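Local structure of lysyl oxidase (Pichia pastoris, 1W7C) at residues A[43-48]-A[387-392]; A[177-182]-A[186-191]; A[325-330]-A[686-691]; A[465-470]-A[476-481]. The protein probably oxidises primary amines, including peptidyl lysine side chains, to aldehydes by means of a copper ion and a topaquinone cofactor. All coordinates share one frame; numbering follows the deposited sequence.

Contact 1: residues A[43-48]-A[387-392]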
loop_
_atom_site.group_PDB
_atom_site.type_symbol
_atom_site.label_atom_id
_atom_site.label_comp_id
_atom_site.label_asym_id
_atom_site.label_seq_id
_atom_site.Cartn_x
_atom_site.Cartn_y
_atom_site.Cartn_z
ATOM N N THR A 43 -19.022 -34.765 31.385
ATOM C CA THR A 43 -19.692 -33.805 32.249
ATOM C C THR A 43 -19.972 -32.526 31.454
ATOM O O THR A 43 -19.131 -32.095 30.642
ATOM C CB THR A 43 -18.771 -33.510 33.445
ATOM O OG1 THR A 43 -18.545 -34.723 34.180
ATOM C CG2 THR A 43 -19.416 -32.528 34.432
ATOM N N GLU A 44 -21.136 -31.922 31.674
ATOM C CA GLU A 44 -21.435 -30.599 31.099
ATOM C C GLU A 44 -20.420 -29.598 31.611
ATOM O O GLU A 44 -20.056 -29.623 32.784
ATOM C CB GLU A 44 -22.839 -30.139 31.499
ATOM C CG GLU A 44 -23.959 -30.973 30.911
ATOM C CD GLU A 44 -25.291 -30.709 31.604
ATOM O OE1 GLU A 44 -25.606 -31.414 32.591
ATOM O OE2 GLU A 44 -26.009 -29.785 31.170
ATOM N N VAL A 45 -19.992 -28.697 30.735
ATOM C CA VAL A 45 -18.949 -27.746 31.049
ATOM C C VAL A 45 -19.320 -26.905 32.267
ATOM O O VAL A 45 -18.455 -26.575 33.088
ATOM C CB VAL A 45 -18.658 -26.876 29.822
ATOM C CG1 VAL A 45 -17.712 -25.738 30.188
ATOM C CG2 VAL A 45 -18.058 -27.767 28.662
ATOM N N THR A 46 -20.604 -26.581 32.404
ATOM C CA THR A 46 -21.073 -25.785 33.549
ATOM C C THR A 46 -20.964 -26.508 34.909
ATOM O O THR A 46 -21.076 -25.870 35.950
ATOM C CB THR A 46 -22.524 -25.273 33.327
ATOM O OG1 THR A 46 -23.388 -26.341 32.897
ATOM C CG2 THR A 46 -22.574 -24.240 32.191
ATOM N N LYS A 47 -20.725 -27.819 34.891
ATOM C CA LYS A 47 -20.570 -28.608 36.111
ATOM C C LYS A 47 -19.169 -29.207 36.270
ATOM O O LYS A 47 -18.909 -29.941 37.210
ATOM C CB LYS A 47 -21.616 -29.736 36.113
ATOM C CG LYS A 47 -23.065 -29.228 36.070
ATOM C CD LYS A 47 -24.063 -30.362 35.945
ATOM C CE LYS A 47 -25.511 -29.855 35.877
ATOM N NZ LYS A 47 -26.457 -30.951 35.522
ATOM N N ALA A 48 -18.273 -28.854 35.355
ATOM C CA ALA A 48 -16.982 -29.482 35.219
ATOM C C ALA A 48 -15.901 -28.800 36.057
ATOM O O ALA A 48 -15.972 -27.606 36.352
ATOM C CB ALA A 48 -16.566 -29.511 33.734
ATOM N N PHE A 387 -18.720 -24.477 17.170
ATOM C CA PHE A 387 -19.156 -25.223 18.356
ATOM C C PHE A 387 -18.134 -25.073 19.464
ATOM O O PHE A 387 -16.947 -25.320 19.251
ATOM C CB PHE A 387 -19.358 -26.720 18.040
ATOM C CG PHE A 387 -19.722 -27.533 19.254
ATOM C CD1 PHE A 387 -18.755 -28.137 20.023
ATOM C CD2 PHE A 387 -21.043 -27.606 19.660
ATOM C CE1 PHE A 387 -19.110 -28.852 21.161
ATOM C CE2 PHE A 387 -21.405 -28.317 20.777
ATOM C CZ PHE A 387 -20.436 -28.930 21.533
ATOM N N GLU A 388 -18.568 -24.655 20.638
ATOM C CA GLU A 388 -17.658 -24.641 21.807
ATOM C C GLU A 388 -18.443 -24.960 23.062
ATOM O O GLU A 388 -19.514 -24.420 23.273
ATOM C CB GLU A 388 -16.969 -23.296 22.000
ATOM C CG GLU A 388 -16.241 -22.787 20.782
ATOM C CD GLU A 388 -15.355 -21.608 21.103
ATOM O OE1 GLU A 388 -14.185 -21.832 21.576
ATOM O OE2 GLU A 388 -15.809 -20.460 20.847
ATOM N N TYR A 389 -17.890 -25.827 23.904
ATOM C CA TYR A 389 -18.392 -26.029 25.269
ATOM C C TYR A 389 -19.899 -26.203 25.283
ATOM O O TYR A 389 -20.647 -25.412 25.905
ATOM C CB TYR A 389 -18.058 -24.841 26.154
ATOM C CG TYR A 389 -16.618 -24.445 26.252
ATOM C CD1 TYR A 389 -15.717 -25.173 27.028
ATOM C CD2 TYR A 389 -16.164 -23.292 25.635
ATOM C CE1 TYR A 389 -14.399 -24.771 27.148
ATOM C CE2 TYR A 389 -14.861 -22.885 25.743
ATOM C CZ TYR A 389 -13.978 -23.621 26.493
ATOM O OH TYR A 389 -12.687 -23.188 26.597
ATOM N N ASP A 390 -20.339 -27.218 24.573
ATOM C CA ASP A 390 -21.719 -27.692 24.620
ATOM C C ASP A 390 -22.733 -26.877 23.798
ATOM O O ASP A 390 -23.893 -27.237 23.772
ATOM C CB ASP A 390 -22.208 -27.825 26.077
ATOM C CG ASP A 390 -21.409 -28.861 26.889
ATOM O OD1 ASP A 390 -21.416 -28.755 28.149
ATOM O OD2 ASP A 390 -20.774 -29.818 26.363
ATOM N N GLU A 391 -22.302 -25.807 23.114
ATOM C CA GLU A 391 -23.211 -24.970 22.354
ATOM C C GLU A 391 -22.772 -24.758 20.894
ATOM O O GLU A 391 -21.593 -24.552 20.597
ATOM C CB GLU A 391 -23.414 -23.635 23.068
ATOM C CG GLU A 391 -24.066 -23.805 24.442
ATOM C CD GLU A 391 -24.191 -22.501 25.188
ATOM O OE1 GLU A 391 -23.141 -21.928 25.536
ATOM O OE2 GLU A 391 -25.336 -22.058 25.422
ATOM N N PHE A 392 -23.741 -24.906 19.990
ATOM C CA PHE A 392 -23.587 -24.555 18.593
ATOM C C PHE A 392 -23.934 -23.088 18.429
ATOM O O PHE A 392 -25.002 -22.657 18.834
ATOM C CB PHE A 392 -24.495 -25.467 17.755
ATOM C CG PHE A 392 -24.374 -25.286 16.250
ATOM C CD1 PHE A 392 -25.165 -24.362 15.572
ATOM C CD2 PHE A 392 -23.514 -26.084 15.514
ATOM C CE1 PHE A 392 -25.088 -24.228 14.172
ATOM C CE2 PHE A 392 -23.415 -25.952 14.132
ATOM C CZ PHE A 392 -24.214 -25.029 13.456
HETATM O O HOH W 1 -18.910 -31.456 27.862
HETATM O O HOH W 2 -22.312 -26.758 29.599
#

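Contact 2: residues A[177-182]-A[186-191]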
loop_
_atom_site.group_PDB
_atom_site.type_symbol
_atom_site.label_atom_id
_atom_site.label_comp_id
_atom_site.label_asym_id
_atom_site.label_seq_id
_atom_site.Cartn_x
_atom_site.Cartn_y
_atom_site.Cartn_z
ATOM N N PRO A 177 1.184 -15.702 27.515
ATOM C CA PRO A 177 0.862 -17.034 28.058
ATOM C C PRO A 177 1.305 -17.228 29.506
ATOM O O PRO A 177 2.030 -16.425 30.099
ATOM C CB PRO A 177 1.692 -17.952 27.157
ATOM C CG PRO A 177 2.920 -17.130 26.866
ATOM C CD PRO A 177 2.360 -15.744 26.627
ATOM N N GLN A 178 0.816 -18.321 30.080
ATOM C CA GLN A 178 1.385 -18.856 31.320
ATOM C C GLN A 178 2.818 -19.315 31.077
ATOM O O GLN A 178 3.229 -19.479 29.911
ATOM C CB GLN A 178 0.491 -20.017 31.817
ATOM C CG GLN A 178 -0.951 -19.583 32.125
ATOM C CD GLN A 178 -1.866 -20.718 32.443
ATOM O OE1 GLN A 178 -3.013 -20.475 32.785
ATOM N NE2 GLN A 178 -1.376 -21.958 32.328
ATOM N N LEU A 179 3.571 -19.498 32.161
ATOM C CA LEU A 179 4.986 -19.841 32.109
ATOM C C LEU A 179 5.250 -21.183 32.818
ATOM O O LEU A 179 5.523 -21.239 34.028
ATOM C CB LEU A 179 5.810 -18.715 32.727
ATOM C CG LEU A 179 5.757 -17.404 31.919
ATOM C CD1 LEU A 179 6.258 -16.246 32.789
ATOM C CD2 LEU A 179 6.570 -17.481 30.642
ATOM N N HIS A 180 5.202 -22.258 32.043
ATOM C CA HIS A 180 5.508 -23.589 32.533
ATOM C C HIS A 180 6.955 -23.911 32.228
ATOM O O HIS A 180 7.461 -23.708 31.121
ATOM C CB HIS A 180 4.593 -24.646 31.895
ATOM C CG HIS A 180 4.956 -26.046 32.276
ATOM N ND1 HIS A 180 4.777 -26.527 33.556
ATOM C CD2 HIS A 180 5.563 -27.043 31.578
ATOM C CE1 HIS A 180 5.218 -27.777 33.624
ATOM N NE2 HIS A 180 5.704 -28.115 32.439
ATOM N N ASP A 181 7.629 -24.408 33.246
ATOM C CA ASP A 181 9.058 -24.710 33.155
ATOM C C ASP A 181 9.207 -26.237 33.147
ATOM O O ASP A 181 9.039 -26.868 34.188
ATOM C CB ASP A 181 9.816 -24.112 34.344
ATOM C CG ASP A 181 11.283 -24.308 34.255
ATOM O OD1 ASP A 181 11.767 -25.147 33.465
ATOM O OD2 ASP A 181 12.052 -23.688 35.002
ATOM N N PRO A 182 9.506 -26.849 32.000
ATOM C CA PRO A 182 9.618 -28.314 31.967
ATOM C C PRO A 182 10.736 -28.864 32.838
ATOM O O PRO A 182 10.693 -30.038 33.214
ATOM C CB PRO A 182 9.887 -28.633 30.480
ATOM C CG PRO A 182 9.614 -27.396 29.722
ATOM C CD PRO A 182 9.678 -26.250 30.664
ATOM N N ALA A 186 7.128 -26.623 37.408
ATOM C CA ALA A 186 6.342 -25.485 37.881
ATOM C C ALA A 186 5.687 -24.701 36.765
ATOM O O ALA A 186 6.268 -24.508 35.706
ATOM C CB ALA A 186 7.231 -24.553 38.708
ATOM N N THR A 187 4.489 -24.199 37.051
ATOM C CA THR A 187 3.765 -23.293 36.191
ATOM C C THR A 187 3.451 -22.052 36.978
ATOM O O THR A 187 2.763 -22.110 37.995
ATOM C CB THR A 187 2.480 -23.956 35.689
ATOM O OG1 THR A 187 2.831 -25.188 35.037
ATOM C CG2 THR A 187 1.703 -23.053 34.676
ATOM N N VAL A 188 3.961 -20.926 36.486
ATOM C CA VAL A 188 3.712 -19.628 37.094
ATOM C C VAL A 188 3.060 -18.678 36.100
ATOM O O VAL A 188 2.950 -18.959 34.911
ATOM C CB VAL A 188 5.001 -19.024 37.698
ATOM C CG1 VAL A 188 5.633 -19.996 38.656
ATOM C CG2 VAL A 188 5.985 -18.638 36.586
ATOM N N ASP A 189 2.608 -17.552 36.613
ATOM C CA ASP A 189 1.943 -16.565 35.775
ATOM C C ASP A 189 2.009 -15.212 36.481
ATOM O O ASP A 189 1.988 -15.146 37.712
ATOM C CB ASP A 189 0.481 -17.032 35.536
ATOM C CG ASP A 189 -0.204 -16.385 34.363
ATOM O OD1 ASP A 189 0.444 -15.637 33.572
ATOM O OD2 ASP A 189 -1.420 -16.620 34.119
ATOM N N TYR A 190 2.132 -14.162 35.697
ATOM C CA TYR A 190 2.114 -12.809 36.204
ATOM C C TYR A 190 0.724 -12.217 35.964
ATOM O O TYR A 190 -0.093 -12.770 35.241
ATOM C CB TYR A 190 3.184 -11.966 35.510
ATOM C CG TYR A 190 4.601 -12.317 35.940
ATOM C CD1 TYR A 190 5.304 -13.334 35.317
ATOM C CD2 TYR A 190 5.244 -11.633 36.965
ATOM C CE1 TYR A 190 6.592 -13.650 35.696
ATOM C CE2 TYR A 190 6.559 -11.933 37.342
ATOM C CZ TYR A 190 7.225 -12.938 36.698
ATOM O OH TYR A 190 8.519 -13.214 37.081
ATOM N N GLY A 191 0.471 -11.086 36.592
ATOM C CA GLY A 191 -0.793 -10.397 36.447
ATOM C C GLY A 191 -0.732 -8.946 36.859
ATOM O O GLY A 191 0.294 -8.476 37.382
HETATM O O HOH W 3 3.087 -14.861 32.591
HETATM O O HOH W 4 7.584 -21.839 35.756
#

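Contact 3: residues A[325-330]-A[686-691]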
loop_
_atom_site.group_PDB
_atom_site.type_symbol
_atom_site.label_atom_id
_atom_site.label_comp_id
_atom_site.label_asym_id
_atom_site.label_seq_id
_atom_site.Cartn_x
_atom_site.Cartn_y
_atom_site.Cartn_z
ATOM N N THR A 325 -9.969 -20.364 -8.418
ATOM C CA THR A 325 -9.761 -20.463 -9.851
ATOM C C THR A 325 -9.925 -19.129 -10.552
ATOM O O THR A 325 -10.709 -18.284 -10.119
ATOM C CB THR A 325 -10.765 -21.467 -10.480
ATOM O OG1 THR A 325 -12.096 -20.948 -10.412
ATOM C CG2 THR A 325 -10.668 -22.822 -9.753
ATOM N N PHE A 326 -9.199 -18.957 -11.645
ATOM C CA PHE A 326 -9.355 -17.783 -12.507
ATOM C C PHE A 326 -9.342 -18.282 -13.948
ATOM O O PHE A 326 -8.470 -19.074 -14.333
ATOM C CB PHE A 326 -8.265 -16.736 -12.254
ATOM C CG PHE A 326 -8.414 -15.521 -13.111
ATOM C CD1 PHE A 326 -7.523 -15.233 -14.123
ATOM C CD2 PHE A 326 -9.471 -14.671 -12.904
ATOM C CE1 PHE A 326 -7.704 -14.096 -14.935
ATOM C CE2 PHE A 326 -9.644 -13.548 -13.699
ATOM C CZ PHE A 326 -8.746 -13.255 -14.717
ATOM N N LYS A 327 -10.342 -17.877 -14.713
ATOM C CA LYS A 327 -10.529 -18.332 -16.098
ATOM C C LYS A 327 -10.392 -19.842 -16.224
ATOM O O LYS A 327 -9.729 -20.355 -17.134
ATOM C CB LYS A 327 -9.624 -17.543 -17.054
ATOM C CG LYS A 327 -10.042 -16.082 -17.140
ATOM C CD LYS A 327 -9.293 -15.310 -18.217
ATOM C CE LYS A 327 -9.911 -13.918 -18.400
ATOM N NZ LYS A 327 -11.228 -14.012 -19.096
ATOM N N GLY A 328 -11.003 -20.550 -15.281
ATOM C CA GLY A 328 -11.131 -22.003 -15.365
ATOM C C GLY A 328 -9.936 -22.814 -14.898
ATOM O O GLY A 328 -9.947 -24.024 -15.029
ATOM N N GLU A 329 -8.911 -22.155 -14.363
ATOM C CA GLU A 329 -7.753 -22.856 -13.860
ATOM C C GLU A 329 -7.532 -22.529 -12.388
ATOM O O GLU A 329 -7.561 -21.357 -12.001
ATOM C CB GLU A 329 -6.482 -22.471 -14.646
ATOM C CG GLU A 329 -6.548 -22.772 -16.148
ATOM C CD GLU A 329 -5.226 -22.476 -16.836
ATOM O OE1 GLU A 329 -5.019 -21.342 -17.280
ATOM O OE2 GLU A 329 -4.344 -23.359 -16.876
ATOM N N ARG A 330 -7.271 -23.548 -11.569
ATOM C CA ARG A 330 -6.914 -23.323 -10.186
ATOM C C ARG A 330 -5.547 -22.648 -10.116
ATOM O O ARG A 330 -4.595 -23.129 -10.705
ATOM C CB ARG A 330 -6.818 -24.649 -9.438
ATOM C CG ARG A 330 -6.468 -24.516 -7.999
ATOM C CD ARG A 330 -6.298 -25.851 -7.262
ATOM N NE ARG A 330 -7.528 -26.618 -7.448
ATOM C CZ ARG A 330 -7.714 -27.659 -8.265
ATOM N NH1 ARG A 330 -6.704 -28.266 -8.859
ATOM N NH2 ARG A 330 -8.943 -28.120 -8.423
ATOM N N SER A 686 -7.275 -8.606 -18.414
ATOM C CA SER A 686 -8.479 -7.813 -18.211
ATOM C C SER A 686 -9.128 -7.290 -19.481
ATOM O O SER A 686 -10.213 -6.704 -19.407
ATOM C CB SER A 686 -8.195 -6.628 -17.286
ATOM O OG SER A 686 -7.412 -5.621 -17.899
ATOM N N ARG A 687 -8.470 -7.470 -20.631
ATOM C CA ARG A 687 -8.870 -6.768 -21.853
ATOM C C ARG A 687 -10.270 -7.116 -22.363
ATOM O O ARG A 687 -10.874 -6.346 -23.127
ATOM C CB ARG A 687 -7.870 -7.037 -22.986
ATOM C CG ARG A 687 -6.398 -6.642 -22.755
ATOM C CD ARG A 687 -6.116 -5.136 -22.563
ATOM N NE ARG A 687 -6.633 -4.712 -21.279
ATOM C CZ ARG A 687 -7.597 -3.829 -21.075
ATOM N NH1 ARG A 687 -8.067 -3.086 -22.073
ATOM N NH2 ARG A 687 -8.019 -3.640 -19.846
ATOM N N ASP A 688 -10.805 -8.256 -21.925
ATOM C CA ASP A 688 -12.143 -8.664 -22.304
ATOM C C ASP A 688 -13.306 -8.052 -21.494
ATOM O O ASP A 688 -14.485 -8.228 -21.830
ATOM C CB ASP A 688 -12.244 -10.198 -22.283
ATOM C CG ASP A 688 -11.991 -10.791 -20.936
ATOM O OD1 ASP A 688 -11.029 -10.357 -20.287
ATOM O OD2 ASP A 688 -12.698 -11.700 -20.473
ATOM N N THR A 689 -13.002 -7.289 -20.446
ATOM C CA THR A 689 -14.079 -6.658 -19.709
ATOM C C THR A 689 -14.836 -5.657 -20.575
ATOM O O THR A 689 -14.264 -5.012 -21.461
ATOM C CB THR A 689 -13.596 -5.990 -18.398
ATOM O OG1 THR A 689 -14.738 -5.540 -17.669
ATOM C CG2 THR A 689 -12.713 -4.763 -18.599
ATOM N N THR A 690 -16.124 -5.495 -20.326
ATOM C CA THR A 690 -16.878 -4.430 -20.940
ATOM C C THR A 690 -16.752 -3.118 -20.167
ATOM O O THR A 690 -17.236 -2.098 -20.667
ATOM C CB THR A 690 -18.339 -4.762 -21.007
ATOM O OG1 THR A 690 -18.865 -4.862 -19.678
ATOM C CG2 THR A 690 -18.632 -6.097 -21.732
ATOM N N GLN A 691 -16.133 -3.137 -18.978
ATOM C CA GLN A 691 -16.087 -1.940 -18.142
ATOM C C GLN A 691 -14.884 -1.088 -18.567
ATOM O O GLN A 691 -13.902 -0.928 -17.834
ATOM C CB GLN A 691 -16.012 -2.329 -16.654
ATOM C CG GLN A 691 -17.188 -3.196 -16.219
ATOM C CD GLN A 691 -18.531 -2.529 -16.449
ATOM O OE1 GLN A 691 -18.836 -1.493 -15.860
ATOM N NE2 GLN A 691 -19.337 -3.114 -17.341
#

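Contact 4: residues A[465-470]-A[476-481]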
loop_
_atom_site.group_PDB
_atom_site.type_symbol
_atom_site.label_atom_id
_atom_site.label_comp_id
_atom_site.label_asym_id
_atom_site.label_seq_id
_atom_site.Cartn_x
_atom_site.Cartn_y
_atom_site.Cartn_z
ATOM N N GLY A 465 0.561 0.505 28.974
ATOM C CA GLY A 465 1.128 0.163 30.251
ATOM C C GLY A 465 1.227 1.343 31.185
ATOM O O GLY A 465 1.153 2.483 30.764
ATOM N N TYR A 466 1.432 1.081 32.471
ATOM C CA TYR A 466 1.654 2.175 33.409
ATOM C C TYR A 466 3.016 2.843 33.098
ATOM O O TYR A 466 3.999 2.163 32.830
ATOM C CB TYR A 466 1.572 1.674 34.868
ATOM C CG TYR A 466 1.711 2.814 35.849
ATOM C CD1 TYR A 466 0.610 3.494 36.308
ATOM C CD2 TYR A 466 2.959 3.238 36.264
ATOM C CE1 TYR A 466 0.744 4.594 37.156
ATOM C CE2 TYR A 466 3.107 4.334 37.103
ATOM C CZ TYR A 466 1.989 5.007 37.537
ATOM O OH TYR A 466 2.133 6.103 38.350
ATOM N N TRP A 467 3.021 4.168 33.068
ATOM C CA TRP A 467 4.227 4.946 32.818
ATOM C C TRP A 467 4.989 5.207 34.107
ATOM O O TRP A 467 4.537 6.005 34.944
ATOM C CB TRP A 467 3.894 6.284 32.138
ATOM C CG TRP A 467 5.111 7.160 31.959
ATOM C CD1 TRP A 467 5.513 8.159 32.773
ATOM C CD2 TRP A 467 6.075 7.106 30.893
ATOM N NE1 TRP A 467 6.666 8.728 32.292
ATOM C CE2 TRP A 467 7.037 8.094 31.146
ATOM C CE3 TRP A 467 6.233 6.300 29.754
ATOM C CZ2 TRP A 467 8.138 8.332 30.298
ATOM C CZ3 TRP A 467 7.311 6.544 28.913
ATOM C CH2 TRP A 467 8.262 7.548 29.204
ATOM N N ASN A 468 6.111 4.532 34.265
ATOM C CA ASN A 468 7.034 4.801 35.353
ATOM C C ASN A 468 8.206 5.575 34.774
ATOM O O ASN A 468 8.952 5.032 33.973
ATOM C CB ASN A 468 7.509 3.483 35.963
ATOM C CG ASN A 468 8.408 3.692 37.171
ATOM O OD1 ASN A 468 9.220 4.629 37.228
ATOM N ND2 ASN A 468 8.273 2.815 38.145
ATOM N N PRO A 469 8.388 6.840 35.138
ATOM C CA PRO A 469 9.441 7.648 34.508
ATOM C C PRO A 469 10.840 7.027 34.629
ATOM O O PRO A 469 11.684 7.289 33.789
ATOM C CB PRO A 469 9.394 8.971 35.286
ATOM C CG PRO A 469 8.044 9.026 35.920
ATOM C CD PRO A 469 7.606 7.612 36.121
ATOM N N GLU A 470 11.095 6.254 35.684
ATOM C CA GLU A 470 12.417 5.683 35.898
ATOM C C GLU A 470 12.783 4.561 34.923
ATOM O O GLU A 470 13.975 4.337 34.666
ATOM C CB GLU A 470 12.534 5.129 37.331
ATOM C CG GLU A 470 12.712 6.200 38.386
ATOM C CD GLU A 470 13.025 5.640 39.777
ATOM O OE1 GLU A 470 13.237 6.459 40.690
ATOM O OE2 GLU A 470 13.049 4.400 39.967
ATOM N N GLY A 476 8.246 2.582 25.322
ATOM C CA GLY A 476 7.006 3.229 24.921
ATOM C C GLY A 476 7.079 4.714 25.161
ATOM O O GLY A 476 7.976 5.184 25.886
ATOM N N LEU A 477 6.152 5.433 24.533
ATOM C CA LEU A 477 6.002 6.859 24.703
ATOM C C LEU A 477 4.982 7.150 25.794
ATOM O O LEU A 477 4.042 6.408 25.974
ATOM C CB LEU A 477 5.544 7.490 23.374
ATOM C CG LEU A 477 6.483 7.250 22.176
ATOM C CD1 LEU A 477 5.898 7.776 20.937
ATOM C CD2 LEU A 477 7.848 7.859 22.446
ATOM N N LYS A 478 5.202 8.228 26.534
ATOM C CA LYS A 478 4.202 8.708 27.476
ATOM C C LYS A 478 3.100 9.404 26.718
ATOM O O LYS A 478 3.310 10.469 26.140
ATOM C CB LYS A 478 4.830 9.668 28.479
ATOM C CG LYS A 478 3.881 10.052 29.599
ATOM C CD LYS A 478 4.520 11.108 30.503
ATOM C CE LYS A 478 3.518 11.695 31.465
ATOM N NZ LYS A 478 4.178 12.656 32.397
ATOM N N ILE A 479 1.933 8.777 26.682
ATOM C CA ILE A 479 0.813 9.267 25.874
ATOM C C ILE A 479 -0.373 9.750 26.705
ATOM O O ILE A 479 -1.327 10.288 26.156
ATOM C CB ILE A 479 0.348 8.196 24.867
ATOM C CG1 ILE A 479 -0.141 6.929 25.584
ATOM C CG2 ILE A 479 1.489 7.897 23.868
ATOM C CD1 ILE A 479 -0.772 5.882 24.645
ATOM N N HIS A 480 -0.295 9.583 28.026
ATOM C CA HIS A 480 -1.263 10.254 28.890
ATOM C C HIS A 480 -0.557 10.396 30.254
ATOM O O HIS A 480 0.615 9.994 30.401
ATOM C CB HIS A 480 -2.613 9.506 28.927
ATOM C CG HIS A 480 -3.749 10.364 29.389
ATOM N ND1 HIS A 480 -4.156 10.393 30.704
ATOM C CD2 HIS A 480 -4.550 11.225 28.725
ATOM C CE1 HIS A 480 -5.140 11.273 30.834
ATOM N NE2 HIS A 480 -5.409 11.777 29.641
ATOM N N ASP A 481 -1.210 11.023 31.231
ATOM C CA ASP A 481 -0.515 11.456 32.440
ATOM C C ASP A 481 0.288 10.340 33.093
ATOM O O ASP A 481 1.417 10.579 33.527
ATOM C CB ASP A 481 -1.500 11.977 33.499
ATOM C CG ASP A 481 -2.319 13.167 33.030
ATOM O OD1 ASP A 481 -2.363 14.179 33.766
ATOM O OD2 ASP A 481 -2.981 13.177 31.980
#

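Contact 1: residues A[43-48]-A[387-392]
The Y389 ring takes V45 at its edge: CG2 lies in the plane of the ring, 3.9 Å from Y389 CD1, while CG1 of V45 approaches the same atom, CD1, obliquely at 3.8 Å. Y389 and D390 form the two central positions of a type I' beta turn, closed between E388 and E391, that links strands 380-388 and 391-405 of the enzyme domain as a hairpin. Its tip meets the short 3-10 turn 45-47, which lies in the loop between helix 26-39 and strand 53-61, so the contact joins the N2 and enzyme parts of the chain.

The polar half belongs to the D390 carboxylate. Its OD1 accepts the backbone N of V45 at 3.0 Å, an almost straight bond (172°) that arrives nearly end-on to the C-O bond. With V45 CG1 anti to the backbone N (chi1 172°), CG2 comes to lie beside that N and packs against D390 OD1 at 3.5 Å; the bond to the carboxylate is the amide's. On the facing segment, K47 NZ and E44 OE1 form a salt bridge at 3.1 Å across the 3-10 turn.

Beyond the two segments, Y389 OH is hydrogen-bonded to the backbone N of R136, and the tyrosine also packs on L56 of strand 53-61. Two waters extend the hold on the carboxylate. One donates to both D390 OD2 and T43 O; the other donates to D390 OD1 at 2.6 Å and accepts from T46 N at 3.3 Å.

Contact 2: residues A[177-182]-A[186-191]
L179 and V188 exchange backbone bonds as an antiparallel hydrogen-bonded pair, L179 N giving to V188 O and V188 N to L179 O, both at 2.9 Å. This is the end of the hairpin made by strands 170-180 and 187-195, and D181 N extends the ladder by bonding A186 O at 2.8 Å. Neither L179 O nor A186 O stops at one donor: a single water donates to both, bridging the two carbonyls at 2.8 Å from L179 O and 3.0 Å from A186 O.

Between these bonds, H180 and T187 form the non-hydrogen-bonded pair, and their side chains supply a bond of their own. H180 ND1 donates to T187 OG1 at 2.8 Å, the hydroxyl sitting at the ring edge, tilted 19° from its plane; CG of H180 stands anti to the backbone N (chi1 175°), which swings the imidazole across to the threonine hydroxyl. Two residues back from H180, CG of Q178 packs 3.6 Å from D189 OD2. Both polar ends look to K142 NZ, which bonds Q178 OE1 and makes a salt bridge with D189 OD2.

On the face that carries L179 and V188, L179 CB packs against V188 CG2 and L179 CD1 touches the edge of the Y190 ring.

With H180 holding a proton on ND1, the T187 hydroxyl presumably donates in its hydrogen bond to E130 OE2, and this chain would restrain the rotation of both side chains.

Contact 3: residues A[325-330]-A[686-691]
K327 reaches across to D688, NZ standing 3.1 Å from OD2 in a salt bridge, the one link between these segments. Each residue sits on a reverse turn: K327 on the type I' turn F326-E329 that closes the hairpin of strands 318-326 and 329-344, D688 on the type I turn S686-T689 leading towards strand 692-697. The side chains come from opposite directions, and the ammonium meets OD2 from above the carboxylate plane, 37° out of it. K327 is modelled in two conformers, and the bridge described is that of one of them.

Torsions set up the meeting. The lysine chain is extended until chi4, where it bends (-73°) to turn NZ towards the aspartate, while its CG rests over one face of the F326 ring, 3.8 Å above the plane and nearer the rim.

Neither charge depends on the other alone. K327 NZ also makes a salt bridge with D306, and D688 OD1 makes one with R275 of the second subunit, so the aspartate lies among cations at the subunit interface. R268 of that subunit also donates to the backbone O of D688.

Within 686-691 there are further bonds, alongside those to the second subunit. R687 NH2 gives to S686 OG at 2.8 Å, the hydroxyl lying in the guanidinium plane. Past D688 the chain folds into an ST turn, in which T689 OG1 accepts the backbone N of Q691 at 3.1 Å with an N-H...O angle of 169°.

Contact 4: residues A[465-470]-A[476-481]
A small three-stranded antiparallel sheet has its two outer strands bridged by W467 against K478: W467, just past strand 465-466, meets K478 of strand 478-480, with strand 483-484 running between them. The indole carries K478 on one face. CB of the lysine lies 3.7 Å from the centroid of the six-membered ring and 8° off its normal, a CH-pi contact, and the chain then passes on towards the five-membered ring, where CD is 3.7 Å from NE1. K478 is extended, and its CB, CG and CD run over the face; the two side chains cross at about a right angle.

At the indole edge the partner is backbone. G476 O lies in the plane of the ring, 3.4 Å from CZ3, and that same carbon is 3.6 Å from K478 N. W467 CG anti to its own N (chi1 176°) turns the indole towards this strand. No hydrogen bond crosses between the segments.

Around it, I479 and H480 form a classic beta bulge against strand 483-484. W467 is backbone-bonded to V482 and L477 to G485, while K478 O takes a bond from N568 of the second subunit, placing the sheet's edge strand 478-480 at the subunit interface.

Overall arrangement
Contacts 2 and 4 lie nearest the catalytic centre. The L477 side chain of contact 4 is about 9 Å from that of the copper ligand H654, and the P177 side chain of contact 2 is about 10 Å from that of D358, the predicted proton acceptor; the nearest atoms of these two contacts are about 11 Å apart. Contacts 1 and 3 keep away from the annotated sites, each involving a type I' hairpin turn of the enzyme domain, and their segments alternate along the sequence although their centres stand 47 Å apart. Contacts 3 and 4, 53 Å between centres and on opposite sides of the chain's centre, both touch the second subunit, so the dimer interface reaches widely separated parts of the molecule.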